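Local coordinates for protein motility-associated killing factor MakB (Vibrio cholerae serotype O1, PDB 6W1W) that probably acts as one component of a three-component cytotoxin that resembles the alpha-pore-forming toxins, at residues Ser224-Ile229 against Asn350-Gln355; Ser195-Ser200 against Gly216-Val221; Asn151-Glu156 against Ser250-Ala255; Arg162-Ile167 against Ile258-Ile263. One frame throughout, in Å; residues are numbered along the deposited sequence.

Contact 1: Ser224-Ile229 against Asn350-Gln355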
# COMPACT_ATOMS: atom_id res chain seq x y z
N SER A 224 -13.88 15.71 -4.18
CA SER A 224 -12.73 15.62 -5.06
C SER A 224 -11.45 15.93 -4.30
O SER A 224 -11.46 16.59 -3.26
CB SER A 224 -12.88 16.57 -6.25
OG SER A 224 -12.50 17.89 -5.90
N ALA A 225 -10.33 15.43 -4.84
CA ALA A 225 -9.04 15.69 -4.20
C ALA A 225 -8.66 17.16 -4.30
O ALA A 225 -8.07 17.70 -3.35
CB ALA A 225 -7.97 14.81 -4.83
N TYR A 226 -8.98 17.82 -5.41
CA TYR A 226 -8.72 19.25 -5.52
C TYR A 226 -9.47 20.02 -4.44
O TYR A 226 -8.93 20.95 -3.83
CB TYR A 226 -9.12 19.76 -6.90
CG TYR A 226 -8.89 21.24 -7.10
CD1 TYR A 226 -7.61 21.74 -7.34
CD2 TYR A 226 -9.94 22.15 -7.05
CE1 TYR A 226 -7.40 23.10 -7.52
CE2 TYR A 226 -9.73 23.51 -7.23
CZ TYR A 226 -8.46 23.98 -7.47
OH TYR A 226 -8.25 25.33 -7.65
N SER A 227 -10.73 19.63 -4.17
CA SER A 227 -11.55 20.36 -3.21
C SER A 227 -10.93 20.35 -1.82
O SER A 227 -10.90 21.38 -1.13
CB SER A 227 -12.96 19.77 -3.16
OG SER A 227 -13.75 20.20 -4.25
N THR A 228 -10.42 19.20 -1.38
CA THR A 228 -9.92 19.11 -0.02
C THR A 228 -8.55 19.77 0.13
O THR A 228 -8.21 20.23 1.22
CB THR A 228 -9.88 17.64 0.42
OG1 THR A 228 -9.65 17.55 1.83
CG2 THR A 228 -8.79 16.86 -0.33
N ILE A 229 -7.77 19.85 -0.96
CA ILE A 229 -6.42 20.39 -0.87
C ILE A 229 -6.44 21.91 -0.94
O ILE A 229 -5.82 22.59 -0.11
CB ILE A 229 -5.52 19.79 -1.97
CG1 ILE A 229 -5.35 18.29 -1.78
CG2 ILE A 229 -4.16 20.50 -1.99
CD1 ILE A 229 -4.58 17.60 -2.92
N ASN A 350 3.20 28.64 -5.73
CA ASN A 350 2.12 28.57 -4.74
C ASN A 350 0.76 28.28 -5.37
O ASN A 350 -0.28 28.59 -4.78
CB ASN A 350 2.05 29.84 -3.89
CG ASN A 350 2.96 29.79 -2.69
OD1 ASN A 350 3.47 28.73 -2.31
ND2 ASN A 350 3.17 30.94 -2.06
N THR A 351 0.75 27.68 -6.55
CA THR A 351 -0.48 27.40 -7.29
C THR A 351 -0.89 25.94 -7.10
O THR A 351 -0.05 25.06 -6.88
CB THR A 351 -0.29 27.70 -8.78
OG1 THR A 351 0.86 27.00 -9.27
CG2 THR A 351 -0.07 29.18 -8.99
N ILE A 352 -2.20 25.70 -7.17
CA ILE A 352 -2.78 24.36 -7.01
C ILE A 352 -3.80 24.20 -8.14
O ILE A 352 -4.92 24.71 -8.05
CB ILE A 352 -3.44 24.16 -5.64
CG1 ILE A 352 -2.40 24.27 -4.53
CG2 ILE A 352 -4.17 22.82 -5.58
CD1 ILE A 352 -2.98 24.09 -3.15
N GLN A 353 -3.41 23.50 -9.20
CA GLN A 353 -4.29 23.27 -10.34
C GLN A 353 -4.92 21.88 -10.24
O GLN A 353 -4.67 21.11 -9.31
CB GLN A 353 -3.53 23.41 -11.66
CG GLN A 353 -3.19 24.83 -12.05
CD GLN A 353 -1.76 25.21 -11.71
OE1 GLN A 353 -1.02 24.42 -11.12
NE2 GLN A 353 -1.37 26.42 -12.10
N GLU A 354 -5.75 21.56 -11.23
CA GLU A 354 -6.34 20.24 -11.38
C GLU A 354 -6.24 19.86 -12.84
O GLU A 354 -6.77 20.56 -13.71
CB GLU A 354 -7.79 20.21 -10.89
CG GLU A 354 -8.57 19.01 -11.39
CD GLU A 354 -9.98 18.94 -10.84
OE1 GLU A 354 -10.14 18.61 -9.65
OE2 GLU A 354 -10.93 19.21 -11.61
N GLN A 355 -5.55 18.76 -13.13
CA GLN A 355 -5.41 18.28 -14.50
C GLN A 355 -6.43 17.19 -14.80
O GLN A 355 -7.63 17.43 -14.81
CB GLN A 355 -3.99 17.77 -14.75
CG GLN A 355 -3.04 18.81 -15.35
CD GLN A 355 -2.60 19.86 -14.35
OE1 GLN A 355 -2.53 19.61 -13.15
NE2 GLN A 355 -2.29 21.06 -14.85
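Y226 points its phenol ring at strand 351-354, meeting I352 with an edge and E354 with its base. Y226 CE1 lies 3.8 Å from I352 CG2, an apolar contact. The backbone oxygen of I352 comes up to the same edge, close to the ring plane, and also receives a weak hydrogen bond from Y226 OH (3.4 Å from I352 O). A tyrosine suits this half-exposed place because its ring can pack while its hydroxyl turns to the strand backbone. With CG anti to the backbone N (chi1 -180°), the ring extends from the helix toward the strand. E354, its chain extended beyond CG, runs beside the root of the ring, with OE1 3.2 Å from Y226 CB and the carboxylate plane turned 68° from that of the ring. Deeper down, branched aliphatic side chains take over, and I229 CG2 meets I352 CD1 at 4.0 Å. S224 starts the helix as its N-cap: S227 N donates to S224 OG over 3.0 Å, which satisfies an amide of the first turn. At the start of the strand, N350 and T351 both face N346 in a G1 beta bulge. The short axes of helix 225-229 and the strand run almost antiparallel, 9.2 Å apart. The strand forms one edge of the four-stranded sheet, paired to strand 338-346; I352 also touches L239 of helix 233-245, while A225 and I229 pack on L218 of strand 209-220.

Contact 2: Ser195-Ser200 against Gly216-Val221. With EDO (1,2-ethanediol), chain C.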
# COMPACT_ATOMS: atom_id res chain seq x y z
N SER A 195 -6.81 9.72 -6.38
CA SER A 195 -6.35 10.79 -7.24
C SER A 195 -4.86 11.01 -7.03
O SER A 195 -4.38 10.95 -5.89
CB SER A 195 -7.11 12.10 -6.97
OG SER A 195 -8.47 11.86 -6.62
N MET A 196 -4.14 11.27 -8.11
CA MET A 196 -2.69 11.43 -8.06
C MET A 196 -2.34 12.88 -7.78
O MET A 196 -2.72 13.78 -8.55
CB MET A 196 -2.04 10.95 -9.36
CG MET A 196 -2.16 9.45 -9.62
SD MET A 196 -1.61 8.43 -8.22
CE MET A 196 0.10 8.92 -8.08
N VAL A 197 -1.61 13.12 -6.70
CA VAL A 197 -1.22 14.47 -6.29
C VAL A 197 0.26 14.63 -6.61
O VAL A 197 1.12 14.12 -5.89
CB VAL A 197 -1.52 14.72 -4.81
CG1 VAL A 197 -1.12 16.14 -4.43
CG2 VAL A 197 -2.97 14.46 -4.52
N THR A 198 0.55 15.33 -7.70
CA THR A 198 1.91 15.71 -8.03
C THR A 198 2.30 16.97 -7.25
O THR A 198 1.60 17.99 -7.33
CB THR A 198 2.04 15.96 -9.53
OG1 THR A 198 1.51 14.84 -10.25
CG2 THR A 198 3.49 16.18 -9.91
N ILE A 199 3.38 16.89 -6.49
CA ILE A 199 4.01 18.05 -5.87
C ILE A 199 5.30 18.33 -6.62
O ILE A 199 6.17 17.46 -6.71
CB ILE A 199 4.29 17.82 -4.38
CG1 ILE A 199 3.06 17.28 -3.66
CG2 ILE A 199 4.77 19.11 -3.72
CD1 ILE A 199 3.32 16.93 -2.21
N SER A 200 5.44 19.54 -7.16
CA SER A 200 6.56 19.88 -8.02
C SER A 200 7.39 20.97 -7.37
O SER A 200 6.96 22.13 -7.28
CB SER A 200 6.08 20.32 -9.41
OG SER A 200 6.03 21.73 -9.52
N GLY A 216 1.90 11.04 -5.82
CA GLY A 216 1.38 10.07 -4.87
C GLY A 216 -0.13 10.14 -4.83
O GLY A 216 -0.74 11.14 -5.23
N ALA A 217 -0.73 9.06 -4.34
CA ALA A 217 -2.18 8.92 -4.33
C ALA A 217 -2.78 9.51 -3.07
O ALA A 217 -2.21 9.39 -1.98
CB ALA A 217 -2.58 7.45 -4.46
N LEU A 218 -3.94 10.14 -3.23
CA LEU A 218 -4.74 10.65 -2.13
C LEU A 218 -6.10 9.98 -2.18
O LEU A 218 -6.71 9.89 -3.25
CB LEU A 218 -4.87 12.18 -2.22
CG LEU A 218 -5.65 12.92 -1.13
CD1 LEU A 218 -4.89 12.90 0.19
CD2 LEU A 218 -5.95 14.34 -1.57
N PHE A 219 -6.57 9.48 -1.03
CA PHE A 219 -7.84 8.77 -0.96
C PHE A 219 -8.92 9.68 -0.36
O PHE A 219 -8.80 10.11 0.79
CB PHE A 219 -7.69 7.48 -0.14
CG PHE A 219 -6.90 6.41 -0.83
CD1 PHE A 219 -6.12 5.53 -0.10
CD2 PHE A 219 -6.95 6.27 -2.21
CE1 PHE A 219 -5.39 4.53 -0.73
CE2 PHE A 219 -6.22 5.27 -2.85
CZ PHE A 219 -5.44 4.41 -2.11
N THR A 220 -9.97 9.94 -1.13
CA THR A 220 -11.09 10.75 -0.69
C THR A 220 -12.38 9.93 -0.76
O THR A 220 -12.53 9.06 -1.62
CB THR A 220 -11.24 12.03 -1.53
OG1 THR A 220 -11.46 11.68 -2.90
CG2 THR A 220 -9.99 12.89 -1.42
N VAL A 221 -13.31 10.21 0.16
CA VAL A 221 -14.50 9.38 0.29
C VAL A 221 -15.59 9.81 -0.69
O VAL A 221 -16.18 8.97 -1.38
CB VAL A 221 -15.01 9.38 1.74
CG1 VAL A 221 -14.29 8.32 2.55
CG2 VAL A 221 -14.82 10.76 2.37
C1 EDO C . 0.42 12.55 -0.50
O1 EDO C . -0.64 11.65 -0.18
C2 EDO C . 0.52 12.72 -2.01
O2 EDO C . 1.74 13.39 -2.36
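S195 and L218 face each other as an antiparallel hydrogen-bonded pair, each amide answering the other's carbonyl. S195 N donates to L218 O over 3.1 Å, and L218 N returns a bond of 2.8 Å to S195 O at 158°. Two residues on, V197 N donates to G216 O, whereas the return bond from G216 N to V197 O is weak. Between them M196 and A217 form a non-hydrogen-bonded pair. Bent at chi2 and chi3, the methionine chain curls back over the neighbouring strand: M196 SD lies 4.0 Å from A217 CB, and M196 CE comes within 3.5 Å of G216 C. This flexible thioether can follow the backbone relief where the facing residues are small. On the other face V197 CG2 packs on L218 CB at 3.8 Å. The two strands are the arms of the hairpin 193-203/209-220, probably the counterpart of the beta-tongue of ClyA-like alpha-pore-forming toxins. On the V197 face G216 carries no side chain, and a 1,2-ethanediol, probably from the crystallisation liquor, lies there with O1 weakly bonded to A217 O (3.3 Å). Helix 225-230 covers this face, A225 touching S195 and L218, and I229 touching V197 and L218. Over the M196 and A217 face lies N28 of helix 9-35. Strand 193-203 pairs along its other edge with strand 338-346, through M196 with V343 and T198 with V345.

Contact 3: Asn151-Glu156 against Ser250-Ala255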
# COMPACT_ATOMS: atom_id res chain seq x y z
N ASN A 151 27.49 17.48 3.30
CA ASN A 151 28.71 17.79 4.04
C ASN A 151 29.54 18.87 3.36
O ASN A 151 30.23 19.64 4.05
CB ASN A 151 29.54 16.52 4.22
CG ASN A 151 28.92 15.57 5.23
OD1 ASN A 151 29.43 15.40 6.33
ND2 ASN A 151 27.80 14.95 4.85
N GLU A 152 29.51 18.95 2.03
CA GLU A 152 30.22 20.00 1.32
C GLU A 152 29.42 21.30 1.24
O GLU A 152 29.91 22.28 0.67
CB GLU A 152 30.61 19.53 -0.09
CG GLU A 152 29.46 19.39 -1.08
CD GLU A 152 29.96 18.97 -2.45
OE1 GLU A 152 30.75 18.01 -2.53
OE2 GLU A 152 29.57 19.61 -3.45
N LEU A 153 28.22 21.32 1.82
CA LEU A 153 27.40 22.52 1.94
C LEU A 153 27.05 22.79 3.40
O LEU A 153 25.95 23.23 3.73
CB LEU A 153 26.12 22.39 1.11
CG LEU A 153 26.26 22.36 -0.41
CD1 LEU A 153 24.93 21.97 -1.05
CD2 LEU A 153 26.73 23.71 -0.92
N ALA A 154 28.00 22.53 4.31
CA ALA A 154 27.72 22.57 5.74
C ALA A 154 27.53 23.97 6.29
O ALA A 154 26.94 24.12 7.36
CB ALA A 154 28.84 21.86 6.50
N SER A 155 28.02 25.01 5.59
CA SER A 155 27.82 26.37 6.06
C SER A 155 26.36 26.80 6.03
O SER A 155 26.03 27.87 6.56
CB SER A 155 28.67 27.35 5.23
OG SER A 155 28.22 27.40 3.89
N GLU A 156 25.48 26.01 5.42
CA GLU A 156 24.06 26.31 5.30
C GLU A 156 23.20 25.19 5.87
O GLU A 156 22.10 24.95 5.38
CB GLU A 156 23.69 26.57 3.84
CG GLU A 156 24.47 27.68 3.17
CD GLU A 156 24.08 27.89 1.72
OE1 GLU A 156 24.70 27.27 0.84
OE2 GLU A 156 23.14 28.67 1.46
N SER A 250 21.42 28.89 -0.84
CA SER A 250 22.01 28.90 -2.17
C SER A 250 21.34 27.85 -3.07
O SER A 250 20.53 27.02 -2.62
CB SER A 250 23.51 28.65 -2.09
OG SER A 250 23.78 27.46 -1.38
N GLU A 251 21.70 27.89 -4.35
CA GLU A 251 21.07 27.01 -5.33
C GLU A 251 21.27 25.54 -4.98
O GLU A 251 20.30 24.77 -4.94
CB GLU A 251 21.62 27.30 -6.73
CG GLU A 251 21.17 28.63 -7.31
CD GLU A 251 20.50 28.45 -8.66
OE1 GLU A 251 20.20 27.29 -9.02
OE2 GLU A 251 20.26 29.47 -9.34
N GLU A 252 22.51 25.14 -4.72
CA GLU A 252 22.78 23.74 -4.38
C GLU A 252 22.12 23.37 -3.06
O GLU A 252 21.54 22.29 -2.93
CB GLU A 252 24.28 23.49 -4.32
CG GLU A 252 24.94 23.32 -5.68
CD GLU A 252 26.31 22.66 -5.59
OE1 GLU A 252 26.54 21.91 -4.62
OE2 GLU A 252 27.14 22.90 -6.49
N ALA A 253 22.21 24.26 -2.06
CA ALA A 253 21.63 23.97 -0.75
C ALA A 253 20.13 23.72 -0.84
O ALA A 253 19.59 22.89 -0.11
CB ALA A 253 21.93 25.12 0.21
N GLN A 254 19.44 24.44 -1.73
CA GLN A 254 18.02 24.16 -1.94
C GLN A 254 17.83 22.76 -2.51
O GLN A 254 17.01 21.98 -2.00
CB GLN A 254 17.40 25.20 -2.87
CG GLN A 254 17.17 26.56 -2.23
CD GLN A 254 16.74 27.60 -3.23
OE1 GLN A 254 15.66 27.51 -3.82
NE2 GLN A 254 17.59 28.60 -3.45
N ALA A 255 18.58 22.42 -3.56
CA ALA A 255 18.50 21.09 -4.14
C ALA A 255 18.91 20.02 -3.14
O ALA A 255 18.32 18.93 -3.10
CB ALA A 255 19.37 20.99 -5.39
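E156 turns its carboxylate to the backbone and side chain of S250, the residue just before helix 251-270. S250 N donates to E156 OE2 over 2.9 Å with an N-H...O angle of 150°, meeting the oxygen on its syn side, 16° out of the carboxylate plane. The serine hydroxyl is directed to the other oxygen, E156 OE1, although the modelled separation is too short to be trusted. Glutamate suits the place: with CG beside the backbone N (chi1 -57°) and an extended chain, it spans the gap between the two segments, and its negative charge would be favoured at the N-terminal end of a helix. Serine, at the N-cap, offers both an amide and a hydroxyl. Beyond this pair the contact turns mainly to packing. E156 CD lies 3.8 Å from A253 CB, a side chain small enough for the carboxylate to settle beside the helix. L153 reaches in with CD1, 3.7 Å from E252 CB and equally close to A253 N, crossing the glutamate chain at about a right angle. Farther out, E152 OE2 and E252 OE1 approach to 4.0 Å; like charges so close might raise the proton affinity of one. W47 of helix 46-66 touches both glutamates, and Q254, elsewhere on the helix, bonds to V204 N. The connection is a tight turn of a helical hairpin, as is common in helical bundles: a short loop with a 3-10 segment at 154-155 joins helix 100-151 to helix 157-176, whose N-cap is E156, and the turn docks on the first turn of a third helix.

Contact 4: Arg162-Ile167 against Ile258-Ile263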
# COMPACT_ATOMS: atom_id res chain seq x y z
N ARG A 162 15.62 23.47 7.74
CA ARG A 162 14.29 24.08 7.70
C ARG A 162 13.59 23.78 6.39
O ARG A 162 12.38 23.49 6.37
CB ARG A 162 14.39 25.59 7.92
CG ARG A 162 15.06 25.98 9.22
CD ARG A 162 14.98 27.47 9.48
NE ARG A 162 16.02 27.91 10.41
CZ ARG A 162 17.08 28.62 10.06
NH1 ARG A 162 17.24 29.01 8.80
NH2 ARG A 162 17.98 28.97 10.98
N ILE A 163 14.32 23.83 5.27
CA ILE A 163 13.70 23.56 3.98
C ILE A 163 13.28 22.10 3.88
O ILE A 163 12.21 21.78 3.35
CB ILE A 163 14.65 23.96 2.84
CG1 ILE A 163 14.91 25.47 2.87
CG2 ILE A 163 14.07 23.54 1.49
CD1 ILE A 163 15.82 25.94 1.77
N ALA A 164 14.11 21.19 4.39
CA ALA A 164 13.75 19.77 4.34
C ALA A 164 12.61 19.45 5.31
O ALA A 164 11.78 18.58 5.02
CB ALA A 164 14.97 18.90 4.65
N THR A 165 12.55 20.15 6.45
CA THR A 165 11.48 19.92 7.41
C THR A 165 10.15 20.48 6.91
O THR A 165 9.09 19.92 7.22
CB THR A 165 11.83 20.56 8.76
OG1 THR A 165 13.18 20.22 9.12
CG2 THR A 165 10.89 20.06 9.85
N GLU A 166 10.19 21.57 6.14
CA GLU A 166 8.96 22.16 5.62
C GLU A 166 8.37 21.31 4.51
O GLU A 166 7.15 21.11 4.44
CB GLU A 166 9.24 23.58 5.13
CG GLU A 166 8.04 24.50 5.23
CD GLU A 166 7.32 24.35 6.56
OE1 GLU A 166 6.09 24.17 6.54
OE2 GLU A 166 7.99 24.39 7.61
N ILE A 167 9.23 20.81 3.62
CA ILE A 167 8.78 19.91 2.56
C ILE A 167 8.15 18.66 3.17
O ILE A 167 7.15 18.13 2.66
CB ILE A 167 9.95 19.57 1.62
CG1 ILE A 167 10.39 20.82 0.86
CG2 ILE A 167 9.58 18.45 0.67
CD1 ILE A 167 11.75 20.68 0.18
N ILE A 258 15.92 19.76 -0.68
CA ILE A 258 14.75 19.15 -1.30
C ILE A 258 14.91 17.63 -1.36
O ILE A 258 14.06 16.88 -0.85
CB ILE A 258 14.52 19.73 -2.71
CG1 ILE A 258 14.08 21.20 -2.61
CG2 ILE A 258 13.50 18.89 -3.48
CD1 ILE A 258 13.84 21.88 -3.94
N THR A 259 16.01 17.16 -1.96
CA THR A 259 16.19 15.73 -2.21
C THR A 259 16.23 14.93 -0.91
O THR A 259 15.70 13.81 -0.85
CB THR A 259 17.47 15.49 -3.02
OG1 THR A 259 18.59 16.08 -2.35
CG2 THR A 259 17.34 16.08 -4.41
N LYS A 260 16.86 15.48 0.13
CA LYS A 260 16.87 14.79 1.42
C LYS A 260 15.46 14.52 1.92
O LYS A 260 15.18 13.45 2.47
CB LYS A 260 17.68 15.61 2.43
CG LYS A 260 17.20 15.54 3.87
CD LYS A 260 17.52 14.21 4.51
CE LYS A 260 17.47 14.30 6.03
NZ LYS A 260 18.65 15.03 6.58
N ALA A 261 14.53 15.46 1.71
CA ALA A 261 13.16 15.28 2.18
C ALA A 261 12.38 14.29 1.32
O ALA A 261 11.54 13.54 1.85
CB ALA A 261 12.44 16.62 2.23
N ILE A 262 12.62 14.26 0.01
CA ILE A 262 11.98 13.26 -0.84
C ILE A 262 12.42 11.85 -0.44
O ILE A 262 11.60 10.93 -0.34
CB ILE A 262 12.28 13.54 -2.32
CG1 ILE A 262 12.05 15.02 -2.62
CG2 ILE A 262 11.40 12.68 -3.22
CD1 ILE A 262 10.64 15.48 -2.36
N ILE A 263 13.72 11.67 -0.19
CA ILE A 263 14.20 10.38 0.32
C ILE A 263 13.58 10.09 1.68
O ILE A 263 13.12 8.98 1.95
CB ILE A 263 15.74 10.36 0.37
CG1 ILE A 263 16.32 9.78 -0.92
CG2 ILE A 263 16.25 9.56 1.57
CD1 ILE A 263 16.18 10.67 -2.13
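Helices 157-176 and 251-270 of the bundle run in the same general direction and pass close together at A164 and A261, where alanine, with only a methyl side chain, lets the backbones approach. The CA atoms of A164 and A261 are 5.0 Å apart, and the segment axes come within 8.2 Å at a crossing angle of -39°. Van der Waals packing, without hydrogen bonds, holds the interface. A261 CB rests against the backbone of the partner helix, 3.5 Å from A164 O, and meets A164 CB at 4.2 Å. One turn further along, I167 supplies the bulk the alanines lack. Its two branches part the work: I167 CG2, anti to the backbone N, sits on A261 CB at 3.7 Å, while the longer arm carries CD1 to I258 CG1, also 3.7 Å away. A beta-branched isoleucine can thus touch two successive turns of the facing helix. At the more exposed margin K260 touches with its CG, 4.1 Å from A164 CB, and its ammonium end makes a cation-pi interaction with W150; lysine serves here with both its aliphatic stem and its charge. The sheet lies beyond the isoleucines: Y201 of strand 193-203 touches I167, I258 and I262, and L212 of strand 209-220 touches I258 and I262. Helix 233-245 packs on helix 157-176 through L242 and L245, and I263 turns to L142 and I146 of helix 100-151.

From the N terminus, the first segments of contacts 3 and 4 come in turn, at the turn 151-156 and on helix 157-176. Contact 2 then opens and closes locally as a hairpin, lying within the long loops that contacts 3 and 4 later close. Contact 1 opens next, at helix 225-230, before helix 251-270 returns to complete contact 3 and then contact 4, which therefore cross each other. The C-terminal strand closes contact 1 last, crossing both. Contacts 3 and 4 share helix 251-270 in the bundle and touch through Q254 and I163; contacts 1 and 2 meet around A225 and I229, where helix 225-230 packs on the sheet.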